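Local structure of Swi5-dependent recombination DNA repair protein 1 (3VIQ) at residues A[8-11]-A[12-15]; A[41-44]-A[45-49]; A[95-98]-A[99-103]. The protein works in recombinational DNA repair and meiotic chromosome segregation, here seen as the C-terminal domain of Sfr1 bound to Swi5, a complex that activates Rad51-mediated strand exchange. All coordinates share one frame; numbering follows the deposited sequence.

Contact 1. Residues A[8-11]-A[12-15]; sequences RRLK and LEKE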
loop_
_atom_site.group_PDB
_atom_site.type_symbol
_atom_site.label_atom_id
_atom_site.label_comp_id
_atom_site.label_asym_id
_atom_site.label_seq_id
_atom_site.Cartn_x
_atom_site.Cartn_y
_atom_site.Cartn_z
ATOM N N ARG A 8 31.436 -2.250 24.528
ATOM C CA ARG A 8 31.849 -2.037 23.148
ATOM C C ARG A 8 31.399 -3.201 22.262
ATOM O O ARG A 8 31.026 -2.978 21.129
ATOM C CB ARG A 8 33.350 -1.832 23.081
ATOM C CG ARG A 8 33.927 -1.589 21.726
ATOM C CD ARG A 8 35.452 -1.332 21.853
ATOM N NE ARG A 8 36.059 -1.161 20.542
ATOM C CZ ARG A 8 36.117 -0.000 19.886
ATOM N NH1 ARG A 8 35.619 1.130 20.423
ATOM N NH2 ARG A 8 36.687 0.046 18.684
ATOM N N ARG A 9 31.408 -4.431 22.771
ATOM C CA ARG A 9 30.860 -5.535 21.977
ATOM C C ARG A 9 29.396 -5.272 21.586
ATOM O O ARG A 9 29.006 -5.503 20.455
ATOM C CB ARG A 9 30.948 -6.864 22.719
ATOM C CG ARG A 9 30.366 -8.052 21.952
ATOM C CD ARG A 9 30.654 -9.413 22.675
ATOM N NE ARG A 9 29.908 -9.541 23.908
ATOM C CZ ARG A 9 29.890 -10.614 24.711
ATOM N NH1 ARG A 9 30.582 -11.710 24.424
ATOM N NH2 ARG A 9 29.159 -10.579 25.822
ATOM N N LEU A 10 28.591 -4.821 22.534
ATOM C CA LEU A 10 27.187 -4.600 22.260
ATOM C C LEU A 10 27.006 -3.458 21.255
ATOM O O LEU A 10 26.208 -3.558 20.355
ATOM C CB LEU A 10 26.446 -4.304 23.541
ATOM C CG LEU A 10 25.006 -4.772 23.517
ATOM C CD1 LEU A 10 24.970 -6.338 23.490
ATOM C CD2 LEU A 10 24.255 -4.219 24.787
ATOM N N LYS A 11 27.791 -2.400 21.372
ATOM C CA LYS A 11 27.688 -1.285 20.433
ATOM C C LYS A 11 28.117 -1.738 19.021
ATOM O O LYS A 11 27.469 -1.469 18.055
ATOM C CB LYS A 11 28.529 -0.121 20.944
ATOM C CG LYS A 11 28.422 1.145 20.121
ATOM C CD LYS A 11 28.760 2.411 20.972
ATOM C CE LYS A 11 30.246 2.510 21.376
ATOM N NZ LYS A 11 31.082 3.319 20.415
ATOM N N LEU A 12 29.178 -2.505 18.920
ATOM C CA LEU A 12 29.629 -2.967 17.603
ATOM C C LEU A 12 28.616 -3.916 16.980
ATOM O O LEU A 12 28.353 -3.838 15.790
ATOM C CB LEU A 12 31.001 -3.612 17.692
ATOM C CG LEU A 12 32.164 -2.664 17.936
ATOM C CD1 LEU A 12 33.350 -3.457 18.477
ATOM C CD2 LEU A 12 32.575 -1.906 16.641
ATOM N N GLU A 13 28.037 -4.792 17.794
ATOM C CA GLU A 13 26.987 -5.672 17.306
ATOM C C GLU A 13 25.758 -4.926 16.723
ATOM O O GLU A 13 25.207 -5.354 15.701
ATOM C CB GLU A 13 26.522 -6.641 18.415
ATOM C CG GLU A 13 27.488 -7.815 18.589
ATOM C CD GLU A 13 27.254 -8.596 19.860
ATOM O OE1 GLU A 13 26.328 -8.263 20.638
ATOM O OE2 GLU A 13 28.037 -9.539 20.097
ATOM N N LYS A 14 25.345 -3.847 17.383
ATOM C CA LYS A 14 24.261 -2.999 16.860
ATOM C C LYS A 14 24.696 -2.360 15.515
ATOM O O LYS A 14 23.920 -2.338 14.553
ATOM C CB LYS A 14 23.796 -1.892 17.848
ATOM C CG LYS A 14 23.458 -2.347 19.306
ATOM C CD LYS A 14 22.291 -1.515 19.996
ATOM C CE LYS A 14 22.119 -1.786 21.525
ATOM N NZ LYS A 14 21.396 -3.076 21.893
ATOM N N GLU A 15 25.919 -1.842 15.458
ATOM C CA GLU A 15 26.379 -1.149 14.245
ATOM C C GLU A 15 26.442 -2.122 13.057
ATOM O O GLU A 15 26.022 -1.763 11.945
ATOM C CB GLU A 15 27.701 -0.412 14.470
ATOM C CG GLU A 15 27.544 0.828 15.395
ATOM C CD GLU A 15 28.831 1.307 16.072
ATOM O OE1 GLU A 15 29.970 0.885 15.729
ATOM O OE2 GLU A 15 28.692 2.165 16.967
#
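Arg8 O accepts from Leu12 N at 2.9 Å, the first of four consecutive i to i+4 backbone bonds that run through Glu15 N to Lys11 O and mark regular α-helix. Over this backbone the side chains pair with the same spacing. Glu13 lies beside Arg9 and points the same way: its OE2 rests on the aliphatic part of the arginine, 3.3 Å from Arg9 CG. The Arg9 chain bends at chi3 (69°); its guanidinium and the Glu13 carboxylate are nearly parallel, 18° apart. Arg9 NE stays 4.2 Å from Glu13 OE2, and the oxygen sits well out of the guanidinium plane, so any attraction is probably one of charge alone, with no N-H pointing at the oxygen. The other carboxylate oxygen, Glu13 OE1, meets Leu10 CD1 at 3.7 Å. Were Glu13 replaced by an alanine, the Arg9 charge would probably lose this nearby counter-charge and its methylenes the carboxylate that lies on them. Lys11 and Glu15 repeat the pattern, Lys11 CG being 3.3 Å from Glu15 OE2 while NZ remains 4.4 Å from that oxygen. Leu12, the buried residue here, sets CD1 against Arg8 CG at 3.8 Å and also packs on Leu13 of the Swi5 chain. Glu14 and Lys17 of the Swi5 chain form salt bridges with Arg8 and Glu15 respectively. Within residues 8-15, then, opposite charges on the same helix probably attract only loosely, while the directed ionic bonds of Arg8 and Glu15 go to Swi5.

Contact 2. Residues A[41-44]-A[45-49]; sequences LQTL and IQKWK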
loop_
_atom_site.group_PDB
_atom_site.type_symbol
_atom_site.label_atom_id
_atom_site.label_comp_id
_atom_site.label_asym_id
_atom_site.label_seq_id
_atom_site.Cartn_x
_atom_site.Cartn_y
_atom_site.Cartn_z
ATOM N N LEU A 41 4.495 2.320 -13.547
ATOM C CA LEU A 41 3.573 2.105 -12.449
ATOM C C LEU A 41 2.662 3.316 -12.252
ATOM O O LEU A 41 1.467 3.147 -12.131
ATOM C CB LEU A 41 4.330 1.735 -11.170
ATOM C CG LEU A 41 4.942 0.309 -11.121
ATOM C CD1 LEU A 41 5.815 0.157 -9.867
ATOM C CD2 LEU A 41 3.946 -0.772 -11.210
ATOM N N GLN A 42 3.211 4.529 -12.277
ATOM C CA GLN A 42 2.401 5.750 -12.205
ATOM C C GLN A 42 1.376 5.908 -13.332
ATOM O O GLN A 42 0.227 6.318 -13.069
ATOM C CB GLN A 42 3.291 6.993 -12.143
ATOM C CG GLN A 42 3.979 7.121 -10.770
ATOM C CD GLN A 42 5.193 8.029 -10.768
ATOM O OE1 GLN A 42 5.809 8.279 -11.814
ATOM N NE2 GLN A 42 5.560 8.518 -9.569
ATOM N N THR A 43 1.811 5.618 -14.565
ATOM C CA THR A 43 0.964 5.609 -15.740
ATOM C C THR A 43 -0.150 4.591 -15.551
ATOM O O THR A 43 -1.330 4.903 -15.723
ATOM C CB THR A 43 1.755 5.207 -17.007
ATOM O OG1 THR A 43 2.653 6.245 -17.338
ATOM C CG2 THR A 43 0.830 4.999 -18.208
ATOM N N LEU A 44 0.231 3.372 -15.206
ATOM C CA LEU A 44 -0.734 2.295 -15.047
ATOM C C LEU A 44 -1.748 2.598 -13.930
ATOM O O LEU A 44 -2.944 2.247 -14.063
ATOM C CB LEU A 44 -0.026 0.978 -14.769
ATOM C CG LEU A 44 0.630 0.309 -15.988
ATOM C CD1 LEU A 44 1.710 -0.696 -15.579
ATOM C CD2 LEU A 44 -0.436 -0.360 -16.860
ATOM N N ILE A 45 -1.278 3.232 -12.838
ATOM C CA ILE A 45 -2.158 3.592 -11.729
ATOM C C ILE A 45 -3.269 4.549 -12.189
ATOM O O ILE A 45 -4.431 4.392 -11.773
ATOM C CB ILE A 45 -1.354 4.198 -10.536
ATOM C CG1 ILE A 45 -0.654 3.072 -9.756
ATOM C CG2 ILE A 45 -2.245 5.023 -9.608
ATOM C CD1 ILE A 45 0.490 3.598 -8.844
ATOM N N GLN A 46 -2.943 5.519 -13.055
ATOM C CA GLN A 46 -3.965 6.462 -13.511
ATOM C C GLN A 46 -4.963 5.799 -14.440
ATOM O O GLN A 46 -6.160 6.128 -14.401
ATOM C CB GLN A 46 -3.384 7.720 -14.164
ATOM C CG GLN A 46 -2.583 8.609 -13.210
ATOM C CD GLN A 46 -3.391 9.107 -11.987
ATOM O OE1 GLN A 46 -4.463 9.706 -12.135
ATOM N NE2 GLN A 46 -2.864 8.852 -10.774
ATOM N N LYS A 47 -4.486 4.855 -15.253
ATOM C CA LYS A 47 -5.344 4.136 -16.190
ATOM C C LYS A 47 -6.332 3.293 -15.432
ATOM O O LYS A 47 -7.546 3.412 -15.659
ATOM C CB LYS A 47 -4.543 3.239 -17.115
ATOM C CG LYS A 47 -3.885 3.970 -18.260
ATOM C CD LYS A 47 -3.023 3.009 -19.049
ATOM C CE LYS A 47 -2.413 3.665 -20.259
ATOM N NZ LYS A 47 -3.435 4.237 -21.145
ATOM N N TRP A 48 -5.830 2.476 -14.508
ATOM C CA TRP A 48 -6.730 1.634 -13.681
ATOM C C TRP A 48 -7.615 2.464 -12.738
ATOM O O TRP A 48 -8.800 2.151 -12.539
ATOM C CB TRP A 48 -5.957 0.581 -12.881
ATOM C CG TRP A 48 -5.370 -0.479 -13.749
ATOM C CD1 TRP A 48 -4.046 -0.670 -14.014
ATOM C CD2 TRP A 48 -6.068 -1.489 -14.477
ATOM N NE1 TRP A 48 -3.880 -1.738 -14.867
ATOM C CE2 TRP A 48 -5.104 -2.254 -15.167
ATOM C CE3 TRP A 48 -7.420 -1.830 -14.621
ATOM C CZ2 TRP A 48 -5.443 -3.340 -15.973
ATOM C CZ3 TRP A 48 -7.754 -2.910 -15.441
ATOM C CH2 TRP A 48 -6.769 -3.648 -16.100
ATOM N N LYS A 49 -7.081 3.555 -12.197
ATOM C CA LYS A 49 -7.917 4.455 -11.374
ATOM C C LYS A 49 -9.068 5.040 -12.184
ATOM O O LYS A 49 -10.214 5.044 -11.721
ATOM C CB LYS A 49 -7.107 5.591 -10.767
ATOM C CG LYS A 49 -7.720 6.209 -9.531
ATOM C CD LYS A 49 -6.711 7.065 -8.787
ATOM C CE LYS A 49 -6.656 8.470 -9.372
ATOM N NZ LYS A 49 -7.799 9.324 -8.909
HETATM O O HOH W 1 -0.295 7.807 -11.118
#
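Leu44 and Trp48 form the close-packed part of this contact, one helical turn apart. Leu44 O receives Trp48 N at 2.9 Å in a nearly straight bond (177°), and Trp48 CD1 comes to 3.1 Å from the same carbonyl oxygen. With CG anti to its own carbonyl carbon (chi1 -69°), the CD1 edge of the indole is turned back toward the preceding turn, and its NE1 donates to the backbone O of Glu85 of the Swi5 chain. Buried Ile45 packs likewise against the preceding turn: its CG1 lies 3.2 Å from Leu41 O, the acceptor for Ile45 N.

The side around Gln46 is looser. Gln46 N is hydrogen-bonded to Gln42 O at 3.3 Å and, weakly, to Thr43 O; a water donates to Gln42 O and accepts from Gln46 NE2 at 2.8 Å. A bend at chi2 (-58°) folds the Gln46 amide back toward the water, whereas Gln42 packs on Leu46 of the Swi5 chain. Thr43 and Lys47 run side by side, meeting lightly through Thr43 CG2 and Lys47 CE at 4.1 Å, while Thr43 OG1 bonds to Lys39 O. Leu44 and Trp48 face Swi5, and the helix is amphipathic, consistent with the coiled coil predicted over this part of the chain.

Contact 3. Residues A[95-98]-A[99-103]; sequences FTMS and MFLNQ
Thr96 and Met99 form a capping box at the start of helix 97-103. Thr96 OG1 takes the crowded position between its own backbone N and carbonyl carbon (chi1 63°), from where it accepts a weak, long bond from Met99 N at 3.4 Å. The Met99 chain is extended beyond CG and returns toward the cap, bringing SD to 3.6 Å from Thr96 N, itself a weak hydrogen bond. That sulfur also makes an oblique Met-aromatic contact with Phe95, 5.2 Å from the ring centroid. The Phe95 ring swings under the first turn, with CE1 3.8 Å from Met99 CB and CE2 3.8 Å from Phe100 CB, so that two successive residues of the helix bear on it. Met97 is folded at chi2 and chi3 (54° and 85°) and lies beside Phe100, its SD 3.6 Å from CD2 in a second Met-aromatic contact. Phe100 N bonds to Thr96 O at 3.1 Å, continuing the cap into regular helix.

Around this short helix, Phe95 and Phe100 pack on Met63 of helix 38-68, and Phe95 and Met99 touch Val73 of strand 73-78. Met97 and Leu101 meet Trp120 of strand 119-120, while Ser98 OG is hydrogen-bonded to Glu115, in the loop between strands 113-114 and 119-120.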
loop_
_atom_site.group_PDB
_atom_site.type_symbol
_atom_site.label_atom_id
_atom_site.label_comp_id
_atom_site.label_asym_id
_atom_site.label_seq_id
_atom_site.Cartn_x
_atom_site.Cartn_y
_atom_site.Cartn_z
ATOM N N PHE A 95 -28.160 5.932 0.188
ATOM C CA PHE A 95 -26.945 5.236 -0.162
ATOM C C PHE A 95 -26.002 6.181 -0.916
ATOM O O PHE A 95 -26.348 6.710 -1.969
ATOM C CB PHE A 95 -27.302 4.047 -1.037
ATOM C CG PHE A 95 -26.194 3.100 -1.250
ATOM C CD1 PHE A 95 -25.692 2.357 -0.188
ATOM C CD2 PHE A 95 -25.687 2.886 -2.524
ATOM C CE1 PHE A 95 -24.687 1.435 -0.388
ATOM C CE2 PHE A 95 -24.676 1.979 -2.735
ATOM C CZ PHE A 95 -24.167 1.245 -1.661
ATOM N N THR A 96 -24.820 6.406 -0.355
ATOM C CA THR A 96 -23.853 7.329 -0.938
ATOM C C THR A 96 -22.742 6.550 -1.683
ATOM O O THR A 96 -22.601 5.326 -1.528
ATOM C CB THR A 96 -23.251 8.236 0.150
ATOM O OG1 THR A 96 -22.541 7.429 1.097
ATOM C CG2 THR A 96 -24.353 9.036 0.889
ATOM N N MET A 97 -21.981 7.264 -2.505
ATOM C CA MET A 97 -20.852 6.661 -3.222
ATOM C C MET A 97 -19.859 6.092 -2.218
ATOM O O MET A 97 -19.236 5.077 -2.482
ATOM C CB MET A 97 -20.154 7.667 -4.161
ATOM C CG MET A 97 -18.924 7.100 -4.941
ATOM S SD MET A 97 -19.220 5.589 -5.917
ATOM C CE MET A 97 -19.861 6.292 -7.431
ATOM N N SER A 98 -19.747 6.734 -1.060
ATOM C CA SER A 98 -18.736 6.366 -0.080
ATOM C C SER A 98 -19.098 5.073 0.623
ATOM O O SER A 98 -18.231 4.294 0.966
ATOM C CB SER A 98 -18.553 7.514 0.918
ATOM O OG SER A 98 -18.250 8.711 0.207
ATOM N N MET A 99 -20.391 4.857 0.850
ATOM C CA MET A 99 -20.868 3.569 1.363
ATOM C C MET A 99 -20.608 2.495 0.312
ATOM O O MET A 99 -20.200 1.370 0.630
ATOM C CB MET A 99 -22.358 3.630 1.683
ATOM C CG MET A 99 -22.707 4.486 2.899
ATOM S SD MET A 99 -24.463 4.886 2.851
ATOM C CE MET A 99 -24.632 6.089 4.192
ATOM N N PHE A 100 -20.864 2.860 -0.939
ATOM C CA PHE A 100 -20.582 1.976 -2.050
ATOM C C PHE A 100 -19.127 1.601 -2.055
ATOM O O PHE A 100 -18.790 0.429 -2.072
ATOM C CB PHE A 100 -20.971 2.627 -3.376
ATOM C CG PHE A 100 -20.562 1.837 -4.553
ATOM C CD1 PHE A 100 -21.379 0.830 -5.024
ATOM C CD2 PHE A 100 -19.336 2.071 -5.174
ATOM C CE1 PHE A 100 -21.000 0.076 -6.109
ATOM C CE2 PHE A 100 -18.955 1.334 -6.231
ATOM C CZ PHE A 100 -19.780 0.325 -6.714
ATOM N N LEU A 101 -18.240 2.578 -2.019
ATOM C CA LEU A 101 -16.780 2.256 -2.103
ATOM C C LEU A 101 -16.327 1.416 -0.897
ATOM O O LEU A 101 -15.602 0.441 -1.049
ATOM C CB LEU A 101 -15.935 3.518 -2.204
ATOM C CG LEU A 101 -16.017 4.364 -3.467
ATOM C CD1 LEU A 101 -15.331 5.734 -3.174
ATOM C CD2 LEU A 101 -15.445 3.668 -4.700
ATOM N N ASN A 102 -16.802 1.776 0.289
ATOM C CA ASN A 102 -16.585 0.962 1.490
ATOM C C ASN A 102 -17.109 -0.491 1.319
ATOM O O ASN A 102 -16.455 -1.467 1.673
ATOM C CB ASN A 102 -17.274 1.632 2.691
ATOM C CG ASN A 102 -16.953 0.954 4.012
ATOM O OD1 ASN A 102 -15.841 0.484 4.226
ATOM N ND2 ASN A 102 -17.914 0.942 4.920
ATOM N N GLN A 103 -18.299 -0.609 0.750
ATOM C CA GLN A 103 -18.863 -1.899 0.413
ATOM C C GLN A 103 -17.922 -2.666 -0.525
ATOM O O GLN A 103 -17.841 -3.888 -0.475
ATOM C CB GLN A 103 -20.254 -1.691 -0.224
ATOM C CG GLN A 103 -20.973 -2.955 -0.582
ATOM C CD GLN A 103 -21.192 -3.836 0.621
ATOM O OE1 GLN A 103 -21.296 -3.345 1.753
ATOM N NE2 GLN A 103 -21.274 -5.145 0.390
#

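In the fold
The three contacts follow one another along the chain and none touches another. Contact 1 lies far out on helix 3-35, its centre about 39 Å from that of the chain, and contact 2 is on the next helix, 38-68, with centres about 45 Å apart. Contact 3 lies about 22 Å from contact 2, centre to centre, with nearest atoms about 9 Å apart; the later part of helix 38-68 joins them, since it also packs against helix 97-103. Contacts 1 and 3 fall on opposite sides of the chain's centre, about 53 Å between centres. Swi5 reaches all three, broadly at contacts 1 and 2 but through few residues at contact 3.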